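Glycosyl hydrolase family 10 (Bacteroides intestinalis DSM 17393, PDB 4QPW) probably hydrolyses glycosidic bonds in xylan, this fragment being a carbohydrate-binding module that holds xylohexaose on one face of its beta-sandwich. Local coordinates at residues L72-R77 / G119-Q124. Sequence-based numbering, arbitrary orientation.
Sequences LKMMVR and GHVMTQ. With XYP (beta-D-xylopyranose), chain B.
V121 presents both of its methyl groups to strand 69-78, and the isobutyl end of L72 meets one of them tip to tip, CD1 lying 4.0 Å from V121 CG2. L72 reaches this far because chi1 of 168° swings CG away from the backbone N and out toward the opposing strand; it also touches F86 and V88 of strand 82-89. The other V121 methyl, CG1, faces the thioether end of M74, which is modelled in two positions; in this one the contact is marginal. All three side chains are buried, and no hydrogen bond joins the segments, as expected where two sheets face each other: the CA atoms of L72 and V121 are 8.8 Å apart. This is the interior of a beta-sandwich, consistent with the jelly-roll fold common among carbohydrate-binding modules. Beta-branched V121 has a methyl for each partner, L72 the length to bridge the sheets, and M74 an unbranched chain that can adapt to its neighbours. T123 also points inward, and its OG1 is satisfied by a hydrogen bond with T58. M122 and Q124 lie on the opposite face of strand 120-124, which carries the bound xylo-oligosaccharide. There the chain of Q124, extended beyond CG, is a long neutral arm whose NE2 donates to xylose O3 at 3.0 Å in a nearly straight bond (172°), while Q55 OE1 bonds to the same sugar. Cut back to an alanine here, the strand would probably leave xylose O3 without this donor and weaken the grip on that sugar. M122, bent at chi2 and chi3, brings its CE to 4.0 Å from xylose O2, an apolar flank beside the polar amide.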
ATOM      1  N   LEU A  72      -3.341   9.676  -4.422  1.00  8.67           N
ATOM      2  CA  LEU A  72      -2.999   8.268  -4.376  1.00  9.11           C
ATOM      3  C   LEU A  72      -4.292   7.461  -4.629  1.00  9.04           C
ATOM      4  O   LEU A  72      -5.323   7.743  -3.943  1.00  9.95           O
ATOM      5  CB  LEU A  72      -2.465   7.910  -2.989  1.00  9.77           C
ATOM      6  CG  LEU A  72      -2.308   6.462  -2.642  1.00  9.52           C
ATOM      7  CD1 LEU A  72      -1.231   5.771  -3.463  1.00 10.38           C
ATOM      8  CD2 LEU A  72      -2.044   6.279  -1.126  1.00  9.73           C
ATOM      9  N   LYS A  73      -4.277   6.539  -5.539  1.00  8.65           N
ATOM     10  CA  LYS A  73      -5.394   5.610  -5.785  1.00  8.24           C
ATOM     11  C   LYS A  73      -4.931   4.233  -5.529  1.00  8.87           C
ATOM     12  O   LYS A  73      -3.847   3.813  -6.040  1.00  9.51           O
ATOM     13  CB  LYS A  73      -5.974   5.726  -7.169  1.00  8.51           C
ATOM     14  CG  LYS A  73      -6.489   7.098  -7.507  1.00  9.15           C
ATOM     15  CD  LYS A  73      -7.241   7.179  -8.833  1.00  9.94           C
ATOM     16  CE  LYS A  73      -7.822   8.583  -9.062  1.00  9.45           C
ATOM     17  NZ  LYS A  73      -8.631   8.659 -10.282  1.00  9.58           N
ATOM     18  N   MET A  74      -5.663   3.429  -4.754  1.00  8.53           N
ATOM     19  CA  MET A  74      -5.332   2.031  -4.523  0.50  8.57           C
ATOM     20  C   MET A  74      -6.558   1.193  -4.554  1.00  8.69           C
ATOM     21  O   MET A  74      -7.559   1.595  -3.883  1.00 10.68           O
ATOM     22  CB  MET A  74      -4.671   1.933  -3.178  0.50  8.34           C
ATOM     23  CG  MET A  74      -4.018   0.621  -2.847  0.50  9.66           C
ATOM     24  SD  MET A  74      -3.398   0.448  -1.155  0.50 12.30           S
ATOM     25  CE  MET A  74      -2.641   2.335  -1.226  0.50  4.52           C
ATOM     26  N   MET A  75      -6.545   0.100  -5.243  1.00  8.10           N
ATOM     27  CA  MET A  75      -7.670  -0.860  -5.196  1.00  9.06           C
ATOM     28  C   MET A  75      -7.312  -1.968  -4.222  1.00  8.67           C
ATOM     29  O   MET A  75      -6.266  -2.638  -4.379  1.00  9.07           O
ATOM     30  CB  MET A  75      -8.017  -1.355  -6.562  1.00  9.59           C
ATOM     31  CG  MET A  75      -9.044  -2.484  -6.503  1.00 11.16           C
ATOM     32  SD  MET A  75     -10.028  -2.792  -7.987  1.00 11.23           S
ATOM     33  CE  MET A  75      -9.608  -4.445  -8.393  1.00 28.23           C
ATOM     34  N   VAL A  76      -8.151  -2.134  -3.206  1.00  8.90           N
ATOM     35  CA  VAL A  76      -7.861  -2.974  -2.017  1.00 10.04           C
ATOM     36  C   VAL A  76      -9.102  -3.732  -1.628  1.00  9.50           C
ATOM     37  O   VAL A  76     -10.238  -3.192  -1.711  1.00 10.60           O
ATOM     38  CB  VAL A  76      -7.426  -2.128  -0.837  1.00 11.87           C
ATOM     39  CG1 VAL A  76      -7.045  -2.954   0.392  1.00 11.87           C
ATOM     40  CG2 VAL A  76      -6.376  -1.149  -1.214  1.00 13.80           C
ATOM     41  N   ARG A  77      -8.928  -4.957  -1.168  1.00  9.94           N
ATOM     42  CA  ARG A  77     -10.002  -5.676  -0.412  1.00 10.30           C
ATOM     43  C   ARG A  77      -9.281  -6.487   0.664  1.00 11.13           C
ATOM     44  O   ARG A  77      -8.047  -6.761   0.636  1.00 11.55           O
ATOM     45  CB  ARG A  77     -10.835  -6.519  -1.301  1.00 11.77           C
ATOM     46  CG  ARG A  77     -10.211  -7.673  -1.839  1.00 11.73           C
ATOM     47  CD  ARG A  77     -11.151  -8.649  -2.606  1.00 13.07           C
ATOM     48  NE  ARG A  77     -10.628  -9.908  -2.956  1.00 17.35           N
ATOM     49  CZ  ARG A  77     -11.223 -10.963  -3.610  1.00 18.30           C
ATOM     50  NH1 ARG A  77     -12.529 -10.932  -4.023  1.00 21.08           N
ATOM     51  NH2 ARG A  77     -10.456 -12.039  -3.864  1.00 18.32           N
ATOM     52  N   GLY A 119      10.040   9.387  -3.538  1.00 10.31           N
ATOM     53  CA  GLY A 119       9.688   8.450  -2.485  1.00 10.18           C
ATOM     54  C   GLY A 119       8.810   7.285  -2.936  1.00  8.88           C
ATOM     55  O   GLY A 119       8.900   6.826  -4.087  1.00  9.80           O
ATOM     56  N   HIS A 120       8.098   6.757  -1.969  1.00  8.44           N
ATOM     57  CA  HIS A 120       7.388   5.478  -2.133  1.00  8.59           C
ATOM     58  C   HIS A 120       6.082   5.523  -1.391  1.00  8.89           C
ATOM     59  O   HIS A 120       5.741   6.496  -0.704  1.00  9.26           O
ATOM     60  CB  HIS A 120       8.314   4.350  -1.642  1.00  8.67           C
ATOM     61  CG  HIS A 120       8.912   4.669  -0.272  1.00  9.45           C
ATOM     62  ND1 HIS A 120      10.218   5.077  -0.110  1.00 10.34           N
ATOM     63  CD2 HIS A 120       8.380   4.626   0.959  1.00 10.47           C
ATOM     64  CE1 HIS A 120      10.431   5.257   1.197  1.00 10.91           C
ATOM     65  NE2 HIS A 120       9.372   4.983   1.880  1.00 10.56           N
ATOM     66  N   VAL A 121       5.257   4.460  -1.571  1.00  8.28           N
ATOM     67  CA  VAL A 121       4.019   4.317  -0.797  1.00  8.36           C
ATOM     68  C   VAL A 121       4.292   3.326   0.311  1.00  9.04           C
ATOM     69  O   VAL A 121       4.249   2.078   0.102  1.00  9.41           O
ATOM     70  CB  VAL A 121       2.809   3.925  -1.654  1.00  8.46           C
ATOM     71  CG1 VAL A 121       1.571   3.808  -0.789  1.00  9.34           C
ATOM     72  CG2 VAL A 121       2.606   4.939  -2.752  1.00  9.41           C
ATOM     73  N   MET A 122       4.646   3.813   1.485  1.00  8.98           N
ATOM     74  CA  MET A 122       4.848   2.956   2.664  1.00  9.32           C
ATOM     75  C   MET A 122       3.489   2.505   3.124  1.00  9.82           C
ATOM     76  O   MET A 122       2.579   3.323   3.329  1.00 11.86           O
ATOM     77  CB  MET A 122       5.484   3.796   3.781  1.00 10.40           C
ATOM     78  CG  MET A 122       5.549   3.065   5.093  1.00 11.91           C
ATOM     79  SD  MET A 122       6.406   1.496   5.100  1.00 13.67           S
ATOM     80  CE  MET A 122       8.116   2.138   5.183  1.00 14.08           C
ATOM     81  N   THR A 123       3.298   1.194   3.360  1.00  9.35           N
ATOM     82  CA  THR A 123       1.992   0.619   3.688  1.00  9.59           C
ATOM     83  C   THR A 123       2.210  -0.276   4.900  1.00  9.46           C
ATOM     84  O   THR A 123       3.194  -1.036   4.973  1.00 10.31           O
ATOM     85  CB  THR A 123       1.494  -0.179   2.488  1.00  9.14           C
ATOM     86  OG1 THR A 123       1.644   0.655   1.279  1.00 11.21           O
ATOM     87  CG2 THR A 123       0.064  -0.500   2.596  1.00 10.76           C
ATOM     88  N   GLN A 124       1.332  -0.178   5.906  1.00  9.47           N
ATOM     89  CA  GLN A 124       1.487  -0.884   7.178  1.00  9.98           C
ATOM     90  C   GLN A 124       0.187  -1.508   7.635  1.00 10.35           C
ATOM     91  O   GLN A 124      -0.884  -0.822   7.588  1.00 11.63           O
ATOM     92  CB  GLN A 124       2.025   0.063   8.250  1.00 11.64           C
ATOM     93  CG  GLN A 124       3.309   0.745   7.834  1.00 13.48           C
ATOM     94  CD  GLN A 124       4.041   1.576   8.899  1.00 14.50           C
ATOM     95  OE1 GLN A 124       3.416   1.958   9.880  1.00 17.19           O
ATOM     96  NE2 GLN A 124       5.296   1.755   8.801  1.00 14.57           N
TER
HETATM   97  C1  XYP B   3      10.223   2.317  10.778  1.00 16.42           C
HETATM   98  C2  XYP B   3       8.751   2.353  10.480  1.00 15.70           C
HETATM   99  C3  XYP B   3       8.044   3.441  11.273  1.00 17.51           C
HETATM  100  C4  XYP B   3       8.382   3.244  12.774  1.00 19.00           C
HETATM  101  C5  XYP B   3       9.850   3.116  12.934  1.00 16.85           C
HETATM  102  O2  XYP B   3       8.540   2.622   9.093  1.00 16.06           O
HETATM  103  O3  XYP B   3       6.609   3.354  11.030  1.00 18.67           O
HETATM  104  O4  XYP B   3       7.828   4.370  13.467  1.00 21.38           O
HETATM  105  O5  XYP B   3      10.379   2.018  12.218  1.00 20.04           O